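Local coordinates for response regulator aspartate phosphatase H (Bacillus subtilis, PDB 3Q15), which dephosphorylates the sporulation phosphotransferase Spo0F, also acts on the competence regulator ComA, and takes part in separating sporulation and competence in time, at residues 59-64 / 87-92; 180-185 / 210-215; 216-221 / 253-258. One frame throughout, in Å; residues are numbered along the deposited sequence.

In the fold
Coming from the N terminus, the chain reaches helix 49-67 in its N-terminal part, where contact 1 begins; it closes when helix 81-89 comes back against that helix, just before helix 93-113. Contacts 2 and 3 belong to the TPR domain. Contact 2 brings the start of helix 178-194 against the end of helix 198-214, and contact 3 repeats this one hairpin later, with the start of helix 218-235 against the end of helix 238-255. The three are in series, with no nesting or crossing. Contacts 2 and 3 touch, their centres about 14 Å apart, through the turn between helices 198-214 and 218-235, while contact 1 lies about 40 Å from contact 2, centre to centre.

Contact 1: 59-64 / 87-92; sequences CFRHQL and TIETPQ
I88 lays its CG2 methyl on the flat end of R61: the methyl carbon sits 3.6 Å above the guanidinium plane, over its centre, with CZ of R61 the closest atom to CG2 of I88 at 3.7 Å. R61 starts with CG anti to the backbone N (chi1 -178°) and bends at chi2 (54°), bringing the guanidinium under that methyl. The other branch of I88 runs toward helix 49-67, its CD1 4.1 Å from the backbone O of L64. The apolar pair is L64 with I88, CB to CG2 at 4.2 Å. L64 and Q92 come from opposite directions, CD1 of L64 meeting the amide end of Q92 and its CG, the latter at 3.8 Å. NE2 of Q92 goes on to the edge of the F60 ring.

The polar link is indirect. Water 1 lies in the guanidinium plane, accepting from R61 NH2 at 2.6 Å and donating to E89 OE1 at 2.5 Å, while NH2 of R61 and OE1 of E89 stay 4.5 Å apart.

The contact sets helix 49-67, in the N-terminal family region, against helix 81-89 and the turn into helix 93-113, probably near the linker between the three-helix bundle and the TPR domain. E89, already in a salt bridge with R24 of helix 9-24, may thus give R61 only partial compensation through the water.

Contact 2: 180-185 / 210-215; sequences RTIQSL and ELAMDI. With SO4 (sulfate ion), chain F.
L211 sets its CD2 methyl against T181 and I182, meeting the first at about a right angle and the second obliquely. CD2 of L211 is 3.5 Å from CG2 of T181, tight for two carbons, and 3.7 Å from CG1 of I182. The first torsion of T181 (chi1 -62°) puts CG2 anti to the backbone N, facing L211, while OG1 donates back to the backbone O of Y177. Beyond L211, the tip of I182 lies against the small residue of the partner helix, CD1 being 3.7 Å from CB of A212, and then meets CD1 of I215 at 3.8 Å.

R180 takes no part in this packing; its guanidinium holds a sulfate ion, probably from the crystallisation liquor, at its edge: NH2 bonds O3 at 3.1 Å in a nearly straight line (170°), and NH1 bonds O1. NH1 also gives a bond to OE1 of Q183, 2.9 Å away, and NH2 has a salt bridge to E142. Helices 180-185 and 210-214 run antiparallel at 158°, their axes 10.1 Å apart, and pack threonine, leucine, isoleucine and alanine without any hydrogen bond between them: the helical hairpin of a tetratricopeptide repeat, here the predicted TPR 3.

Contact 3: 216-221 / 253-258; sequences QNDRFI and REKVPD
R219 packs over V256 and ends on D258, so its side chain spans the contact from backbone to charged tip. At the root, CA of R219 is 3.9 Å from CG1 of V256, and CB follows at 4.2 Å from the same methyl. CG stands anti to the backbone N and the chain runs out extended until CD, where a bend at chi3 (-63°) brings one guanidinium face over CG1 of V256, at a looser distance than the root. At the tip, NH2 does most of the bonding: it reaches D258 OD2 at 2.8 Å, from the syn side of the carboxylate and with an N-H...O angle of 153°. A weaker bond joins NH2 to D258 OD1 at 2.9 Å, and another weak one joins NH1 to OD2. The carboxylate comes to the guanidinium edge but is turned steeply, the two planes 76° apart, so this salt bridge is not the flat, two-pronged kind.

The start of helix 218-235 is here set against the end of helix 238-255, successive helices of the TPR domain, the second ending within the predicted TPR 4. V256 and D258 lie in the turn and short 3-10 segment that follow it. The turn before helix 218-235 is a Schellman motif at Q216, and N217 follows as N-cap, its OD1 accepting from N of F220.

Next to R219, D218 crosses the K255 chain at a slant, OD1 of D218 coming to 3.1 Å from CD of K255. The carboxylate meets this methylene more closely than the ammonium, leaving a long salt bridge of 3.7 Å between OD1 of D218 and NZ of K255. Water 2 spans the same pair, donating to D218 OD2 at 3.0 Å and accepting weakly from K255 NZ.

Contact 1: 59-64 / 87-92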
loop_
_atom_site.group_PDB
_atom_site.type_symbol
_atom_site.label_atom_id
_atom_site.label_comp_id
_atom_site.label_asym_id
_atom_site.label_seq_id
_atom_site.Cartn_x
_atom_site.Cartn_y
_atom_site.Cartn_z
ATOM N N CYS A 59 -27.486 13.703 11.591
ATOM C CA CYS A 59 -28.644 14.445 12.080
ATOM C C CYS A 59 -29.874 13.542 12.147
ATOM O O CYS A 59 -30.683 13.642 13.070
ATOM C CB CYS A 59 -28.938 15.657 11.190
ATOM S SG CYS A 59 -27.822 17.062 11.422
ATOM N N PHE A 60 -30.002 12.662 11.160
ATOM C CA PHE A 60 -31.135 11.749 11.083
ATOM C C PHE A 60 -31.003 10.668 12.151
ATOM O O PHE A 60 -31.967 10.335 12.842
ATOM C CB PHE A 60 -31.215 11.123 9.686
ATOM C CG PHE A 60 -32.411 10.231 9.478
ATOM C CD1 PHE A 60 -33.670 10.773 9.273
ATOM C CD2 PHE A 60 -32.270 8.852 9.465
ATOM C CE1 PHE A 60 -34.771 9.954 9.077
ATOM C CE2 PHE A 60 -33.367 8.028 9.269
ATOM C CZ PHE A 60 -34.618 8.580 9.073
ATOM N N ARG A 61 -29.796 10.131 12.282
ATOM C CA ARG A 61 -29.512 9.122 13.291
ATOM C C ARG A 61 -29.740 9.703 14.683
ATOM O O ARG A 61 -30.273 9.031 15.565
ATOM C CB ARG A 61 -28.075 8.618 13.143
ATOM C CG ARG A 61 -27.694 7.523 14.117
ATOM C CD ARG A 61 -28.662 6.351 14.053
ATOM N NE ARG A 61 -28.264 5.287 14.972
ATOM C CZ ARG A 61 -28.598 5.254 16.257
ATOM N NH1 ARG A 61 -29.343 6.222 16.770
ATOM N NH2 ARG A 61 -28.191 4.257 17.028
ATOM N N HIS A 62 -29.345 10.959 14.867
ATOM C CA HIS A 62 -29.550 11.656 16.132
ATOM C C HIS A 62 -31.035 11.785 16.459
ATOM O O HIS A 62 -31.438 11.662 17.616
ATOM C CB HIS A 62 -28.899 13.041 16.091
ATOM C CG HIS A 62 -29.120 13.851 17.332
ATOM N ND1 HIS A 62 -28.215 13.883 18.372
ATOM C CD2 HIS A 62 -30.143 14.658 17.700
ATOM C CE1 HIS A 62 -28.671 14.677 19.326
ATOM N NE2 HIS A 62 -29.840 15.159 18.943
ATOM N N GLN A 63 -31.845 12.036 15.436
ATOM C CA GLN A 63 -33.286 12.176 15.626
ATOM C C GLN A 63 -33.925 10.828 15.965
ATOM O O GLN A 63 -34.851 10.754 16.771
ATOM C CB GLN A 63 -33.943 12.783 14.384
ATOM C CG GLN A 63 -35.427 13.087 14.556
ATOM C CD GLN A 63 -35.692 14.098 15.660
ATOM O OE1 GLN A 63 -34.958 15.075 15.810
ATOM N NE2 GLN A 63 -36.742 13.864 16.444
ATOM N N LEU A 64 -33.425 9.765 15.346
ATOM C CA LEU A 64 -33.881 8.420 15.670
ATOM C C LEU A 64 -33.679 8.128 17.151
ATOM O O LEU A 64 -34.528 7.511 17.788
ATOM C CB LEU A 64 -33.144 7.376 14.826
ATOM C CG LEU A 64 -33.601 7.224 13.374
ATOM C CD1 LEU A 64 -32.752 6.197 12.644
ATOM C CD2 LEU A 64 -35.074 6.839 13.316
ATOM N N THR A 87 -32.627 -2.317 18.379
ATOM C CA THR A 87 -33.962 -1.899 17.967
ATOM C C THR A 87 -33.886 -0.814 16.897
ATOM O O THR A 87 -34.667 -0.802 15.949
ATOM C CB THR A 87 -34.779 -1.385 19.172
ATOM O OG1 THR A 87 -34.907 -2.431 20.144
ATOM C CG2 THR A 87 -36.168 -0.941 18.738
ATOM N N ILE A 88 -32.934 0.095 17.054
ATOM C CA ILE A 88 -32.780 1.203 16.121
ATOM C C ILE A 88 -32.013 0.806 14.860
ATOM O O ILE A 88 -32.378 1.207 13.758
ATOM C CB ILE A 88 -32.081 2.398 16.795
ATOM C CG1 ILE A 88 -32.958 2.953 17.918
ATOM C CG2 ILE A 88 -31.768 3.488 15.780
ATOM C CD1 ILE A 88 -32.365 4.153 18.627
ATOM N N GLU A 89 -30.956 0.017 15.024
ATOM C CA GLU A 89 -30.056 -0.304 13.914
ATOM C C GLU A 89 -30.623 -1.314 12.913
ATOM O O GLU A 89 -30.487 -1.140 11.701
ATOM C CB GLU A 89 -28.713 -0.806 14.447
ATOM C CG GLU A 89 -27.932 0.230 15.218
ATOM C CD GLU A 89 -26.584 -0.283 15.675
ATOM O OE1 GLU A 89 -25.807 0.523 16.220
ATOM O OE2 GLU A 89 -26.303 -1.489 15.490
ATOM N N THR A 90 -31.245 -2.369 13.423
ATOM C CA THR A 90 -31.766 -3.437 12.572
ATOM C C THR A 90 -32.635 -2.925 11.419
ATOM O O THR A 90 -32.405 -3.287 10.267
ATOM C CB THR A 90 -32.528 -4.494 13.390
ATOM O OG1 THR A 90 -31.636 -5.090 14.340
ATOM C CG2 THR A 90 -33.087 -5.579 12.477
ATOM N N PRO A 91 -33.630 -2.077 11.722
ATOM C CA PRO A 91 -34.477 -1.525 10.658
ATOM C C PRO A 91 -33.738 -0.497 9.804
ATOM O O PRO A 91 -34.248 -0.084 8.760
ATOM C CB PRO A 91 -35.608 -0.834 11.429
ATOM C CG PRO A 91 -35.538 -1.380 12.813
ATOM C CD PRO A 91 -34.100 -1.668 13.055
ATOM N N GLN A 92 -32.553 -0.088 10.247
ATOM C CA GLN A 92 -31.787 0.927 9.539
ATOM C C GLN A 92 -30.443 0.393 9.055
ATOM O O GLN A 92 -29.397 0.993 9.310
ATOM C CB GLN A 92 -31.579 2.151 10.431
ATOM C CG GLN A 92 -32.865 2.866 10.812
ATOM C CD GLN A 92 -33.482 3.615 9.646
ATOM O OE1 GLN A 92 -32.838 3.822 8.618
ATOM N NE2 GLN A 92 -34.735 4.030 9.801
HETATM O O HOH W 1 -26.329 2.945 15.734
#

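Contact 2: 180-185 / 210-215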
loop_
_atom_site.group_PDB
_atom_site.type_symbol
_atom_site.label_atom_id
_atom_site.label_comp_id
_atom_site.label_asym_id
_atom_site.label_seq_id
_atom_site.Cartn_x
_atom_site.Cartn_y
_atom_site.Cartn_z
ATOM N N ARG A 180 -13.800 13.529 -13.445
ATOM C CA ARG A 180 -13.100 12.541 -12.631
ATOM C C ARG A 180 -12.158 11.699 -13.481
ATOM O O ARG A 180 -11.125 11.237 -12.999
ATOM C CB ARG A 180 -14.088 11.630 -11.894
ATOM C CG ARG A 180 -14.579 12.180 -10.559
ATOM C CD ARG A 180 -13.458 12.215 -9.530
ATOM N NE ARG A 180 -13.958 12.487 -8.184
ATOM C CZ ARG A 180 -13.561 13.501 -7.421
ATOM N NH1 ARG A 180 -12.645 14.353 -7.862
ATOM N NH2 ARG A 180 -14.076 13.658 -6.209
ATOM N N THR A 181 -12.523 11.503 -14.743
ATOM C CA THR A 181 -11.718 10.716 -15.670
ATOM C C THR A 181 -10.421 11.442 -15.977
ATOM O O THR A 181 -9.351 10.843 -15.993
ATOM C CB THR A 181 -12.485 10.455 -16.989
ATOM O OG1 THR A 181 -13.663 9.688 -16.712
ATOM C CG2 THR A 181 -11.621 9.693 -17.980
ATOM N N ILE A 182 -10.526 12.744 -16.216
ATOM C CA ILE A 182 -9.357 13.569 -16.475
ATOM C C ILE A 182 -8.456 13.609 -15.248
ATOM O O ILE A 182 -7.243 13.417 -15.352
ATOM C CB ILE A 182 -9.759 14.994 -16.878
ATOM C CG1 ILE A 182 -10.469 14.975 -18.238
ATOM C CG2 ILE A 182 -8.539 15.897 -16.918
ATOM C CD1 ILE A 182 -11.044 16.305 -18.656
ATOM N N GLN A 183 -9.059 13.847 -14.085
ATOM C CA GLN A 183 -8.316 13.870 -12.827
ATOM C C GLN A 183 -7.640 12.527 -12.576
ATOM O O GLN A 183 -6.536 12.472 -12.042
ATOM C CB GLN A 183 -9.238 14.216 -11.653
ATOM C CG GLN A 183 -9.809 15.623 -11.689
ATOM C CD GLN A 183 -10.952 15.818 -10.707
ATOM O OE1 GLN A 183 -11.814 14.949 -10.553
ATOM N NE2 GLN A 183 -10.961 16.960 -10.034
ATOM N N SER A 184 -8.309 11.445 -12.965
ATOM C CA SER A 184 -7.751 10.106 -12.791
ATOM C C SER A 184 -6.555 9.893 -13.710
ATOM O O SER A 184 -5.581 9.238 -13.336
ATOM C CB SER A 184 -8.812 9.033 -13.032
ATOM O OG SER A 184 -9.812 9.079 -12.029
ATOM N N LEU A 185 -6.633 10.455 -14.909
ATOM C CA LEU A 185 -5.527 10.385 -15.852
ATOM C C LEU A 185 -4.326 11.164 -15.328
ATOM O O LEU A 185 -3.186 10.710 -15.442
ATOM C CB LEU A 185 -5.958 10.907 -17.227
ATOM C CG LEU A 185 -7.025 10.058 -17.929
ATOM C CD1 LEU A 185 -7.605 10.776 -19.145
ATOM C CD2 LEU A 185 -6.456 8.703 -18.326
ATOM N N GLU A 210 -7.389 15.392 -24.865
ATOM C CA GLU A 210 -8.444 15.154 -25.848
ATOM C C GLU A 210 -9.823 15.181 -25.203
ATOM O O GLU A 210 -10.754 15.784 -25.732
ATOM C CB GLU A 210 -8.228 13.826 -26.582
ATOM C CG GLU A 210 -7.565 13.973 -27.945
ATOM C CD GLU A 210 -8.007 12.907 -28.936
ATOM O OE1 GLU A 210 -8.154 11.733 -28.533
ATOM O OE2 GLU A 210 -8.217 13.246 -30.120
ATOM N N LEU A 211 -9.947 14.524 -24.057
ATOM C CA LEU A 211 -11.213 14.483 -23.340
ATOM C C LEU A 211 -11.627 15.886 -22.903
ATOM O O LEU A 211 -12.784 16.281 -23.053
ATOM C CB LEU A 211 -11.103 13.557 -22.129
ATOM C CG LEU A 211 -12.389 13.296 -21.348
ATOM C CD1 LEU A 211 -13.473 12.746 -22.266
ATOM C CD2 LEU A 211 -12.115 12.344 -20.197
ATOM N N ALA A 212 -10.663 16.638 -22.375
ATOM C CA ALA A 212 -10.899 18.000 -21.900
ATOM C C ALA A 212 -11.381 18.933 -23.007
ATOM O O ALA A 212 -12.182 19.835 -22.764
ATOM C CB ALA A 212 -9.639 18.558 -21.249
ATOM N N MET A 213 -10.881 18.724 -24.222
ATOM C CA MET A 213 -11.295 19.539 -25.361
ATOM C C MET A 213 -12.690 19.164 -25.856
ATOM O O MET A 213 -13.442 20.019 -26.324
ATOM C CB MET A 213 -10.276 19.455 -26.500
ATOM C CG MET A 213 -9.120 20.434 -26.360
ATOM S SD MET A 213 -8.019 20.433 -27.785
ATOM C CE MET A 213 -7.023 21.883 -27.448
ATOM N N ASP A 214 -13.035 17.884 -25.747
ATOM C CA ASP A 214 -14.370 17.428 -26.115
ATOM C C ASP A 214 -15.429 18.096 -25.240
ATOM O O ASP A 214 -16.420 18.616 -25.744
ATOM C CB ASP A 214 -14.475 15.904 -26.009
ATOM C CG ASP A 214 -13.780 15.188 -27.156
ATOM O OD1 ASP A 214 -12.997 14.251 -26.888
ATOM O OD2 ASP A 214 -14.021 15.552 -28.327
ATOM N N ILE A 215 -15.210 18.092 -23.928
ATOM C CA ILE A 215 -16.159 18.696 -22.999
ATOM C C ILE A 215 -16.000 20.211 -22.927
ATOM O O ILE A 215 -16.659 20.872 -22.125
ATOM C CB ILE A 215 -16.028 18.104 -21.582
ATOM C CG1 ILE A 215 -14.607 18.300 -21.052
ATOM C CG2 ILE A 215 -16.402 16.632 -21.584
ATOM C CD1 ILE A 215 -14.385 17.696 -19.692
HETATM S S SO4 F . -12.594 17.024 -5.307
HETATM O O1 SO4 F . -13.112 17.178 -6.664
HETATM O O2 SO4 F . -12.537 18.330 -4.660
HETATM O O3 SO4 F . -13.470 16.140 -4.541
HETATM O O4 SO4 F . -11.252 16.452 -5.367
#

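Contact 3: 216-221 / 253-258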
loop_
_atom_site.group_PDB
_atom_site.type_symbol
_atom_site.label_atom_id
_atom_site.label_comp_id
_atom_site.label_asym_id
_atom_site.label_seq_id
_atom_site.Cartn_x
_atom_site.Cartn_y
_atom_site.Cartn_z
ATOM N N GLN A 216 -15.123 20.751 -23.770
ATOM C CA GLN A 216 -14.869 22.189 -23.816
ATOM C C GLN A 216 -14.652 22.795 -22.431
ATOM O O GLN A 216 -15.303 23.772 -22.062
ATOM C CB GLN A 216 -15.998 22.920 -24.550
ATOM C CG GLN A 216 -16.041 22.639 -26.047
ATOM C CD GLN A 216 -17.177 23.356 -26.754
ATOM O OE1 GLN A 216 -18.143 23.789 -26.127
ATOM N NE2 GLN A 216 -17.064 23.484 -28.072
ATOM N N ASN A 217 -13.734 22.207 -21.669
ATOM C CA ASN A 217 -13.351 22.748 -20.370
ATOM C C ASN A 217 -11.984 23.418 -20.461
ATOM O O ASN A 217 -10.959 22.743 -20.521
ATOM C CB ASN A 217 -13.345 21.648 -19.307
ATOM C CG ASN A 217 -13.122 22.189 -17.906
ATOM O OD1 ASN A 217 -12.162 22.916 -17.653
ATOM N ND2 ASN A 217 -14.021 21.842 -16.988
ATOM N N ASP A 218 -11.978 24.746 -20.479
ATOM C CA ASP A 218 -10.750 25.508 -20.693
ATOM C C ASP A 218 -9.690 25.259 -19.621
ATOM O O ASP A 218 -8.515 25.064 -19.935
ATOM C CB ASP A 218 -11.056 27.002 -20.790
ATOM C CG ASP A 218 -11.949 27.335 -21.968
ATOM O OD1 ASP A 218 -12.856 28.176 -21.803
ATOM O OD2 ASP A 218 -11.741 26.758 -23.058
ATOM N N ARG A 219 -10.097 25.269 -18.357
ATOM C CA ARG A 219 -9.139 25.052 -17.282
ATOM C C ARG A 219 -8.382 23.744 -17.489
ATOM O O ARG A 219 -7.154 23.717 -17.433
ATOM C CB ARG A 219 -9.819 25.073 -15.912
ATOM C CG ARG A 219 -8.883 24.708 -14.764
ATOM C CD ARG A 219 -9.471 25.098 -13.417
ATOM N NE ARG A 219 -9.646 26.543 -13.312
ATOM C CZ ARG A 219 -8.709 27.381 -12.879
ATOM N NH1 ARG A 219 -7.523 26.919 -12.502
ATOM N NH2 ARG A 219 -8.959 28.682 -12.822
ATOM N N PHE A 220 -9.116 22.663 -17.742
ATOM C CA PHE A 220 -8.493 21.354 -17.915
ATOM C C PHE A 220 -7.752 21.217 -19.241
ATOM O O PHE A 220 -6.886 20.355 -19.388
ATOM C CB PHE A 220 -9.516 20.234 -17.743
ATOM C CG PHE A 220 -9.870 19.962 -16.313
ATOM C CD1 PHE A 220 -8.930 19.430 -15.444
ATOM C CD2 PHE A 220 -11.140 20.240 -15.835
ATOM C CE1 PHE A 220 -9.251 19.182 -14.122
ATOM C CE2 PHE A 220 -11.468 19.992 -14.516
ATOM C CZ PHE A 220 -10.524 19.464 -13.657
ATOM N N ILE A 221 -8.095 22.064 -20.204
ATOM C CA ILE A 221 -7.342 22.128 -21.448
ATOM C C ILE A 221 -5.979 22.752 -21.169
ATOM O O ILE A 221 -4.947 22.244 -21.604
ATOM C CB ILE A 221 -8.082 22.945 -22.531
ATOM C CG1 ILE A 221 -9.345 22.212 -22.984
ATOM C CG2 ILE A 221 -7.173 23.193 -23.723
ATOM C CD1 ILE A 221 -10.143 22.955 -24.039
ATOM N N ARG A 253 -3.684 33.031 -20.751
ATOM C CA ARG A 253 -3.852 34.476 -20.896
ATOM C C ARG A 253 -5.257 34.853 -21.363
ATOM O O ARG A 253 -5.770 35.920 -21.023
ATOM C CB ARG A 253 -2.825 35.047 -21.881
ATOM C CG ARG A 253 -1.371 34.855 -21.480
ATOM C CD ARG A 253 -0.455 35.738 -22.320
ATOM N NE ARG A 253 0.950 35.609 -21.943
ATOM C CZ ARG A 253 1.837 34.867 -22.600
ATOM N NH1 ARG A 253 1.466 34.185 -23.673
ATOM N NH2 ARG A 253 3.094 34.810 -22.186
ATOM N N GLU A 254 -5.876 33.972 -22.143
ATOM C CA GLU A 254 -7.153 34.288 -22.776
ATOM C C GLU A 254 -8.373 33.859 -21.963
ATOM O O GLU A 254 -9.423 34.496 -22.044
ATOM C CB GLU A 254 -7.223 33.696 -24.190
ATOM C CG GLU A 254 -6.198 34.276 -25.158
ATOM C CD GLU A 254 -6.393 33.794 -26.588
ATOM O OE1 GLU A 254 -7.427 33.147 -26.868
ATOM O OE2 GLU A 254 -5.512 34.065 -27.434
ATOM N N LYS A 255 -8.241 32.790 -21.182
ATOM C CA LYS A 255 -9.395 32.246 -20.467
ATOM C C LYS A 255 -9.134 31.799 -19.026
ATOM O O LYS A 255 -10.061 31.761 -18.216
ATOM C CB LYS A 255 -10.028 31.103 -21.266
ATOM C CG LYS A 255 -10.625 31.539 -22.595
ATOM C CD LYS A 255 -11.369 30.404 -23.268
ATOM C CE LYS A 255 -12.028 30.864 -24.557
ATOM N NZ LYS A 255 -12.844 29.782 -25.174
ATOM N N VAL A 256 -7.891 31.455 -18.702
ATOM C CA VAL A 256 -7.561 31.019 -17.342
ATOM C C VAL A 256 -6.226 31.579 -16.849
ATOM O O VAL A 256 -5.248 30.843 -16.716
ATOM C CB VAL A 256 -7.559 29.479 -17.220
ATOM C CG1 VAL A 256 -8.985 28.952 -17.155
ATOM C CG2 VAL A 256 -6.806 28.851 -18.381
ATOM N N PRO A 257 -6.190 32.889 -16.565
ATOM C CA PRO A 257 -4.969 33.616 -16.194
ATOM C C PRO A 257 -4.320 33.130 -14.899
ATOM O O PRO A 257 -3.107 33.256 -14.747
ATOM C CB PRO A 257 -5.463 35.057 -16.020
ATOM C CG PRO A 257 -6.722 35.131 -16.816
ATOM C CD PRO A 257 -7.354 33.787 -16.655
ATOM N N ASP A 258 -5.108 32.584 -13.979
ATOM C CA ASP A 258 -4.573 32.185 -12.681
ATOM C C ASP A 258 -3.594 31.018 -12.793
ATOM O O ASP A 258 -2.978 30.620 -11.807
ATOM C CB ASP A 258 -5.698 31.855 -11.696
ATOM C CG ASP A 258 -6.520 30.658 -12.126
ATOM O OD1 ASP A 258 -6.688 30.454 -13.348
ATOM O OD2 ASP A 258 -7.002 29.919 -11.240
HETATM O O HOH W 2 -13.891 26.724 -25.140
#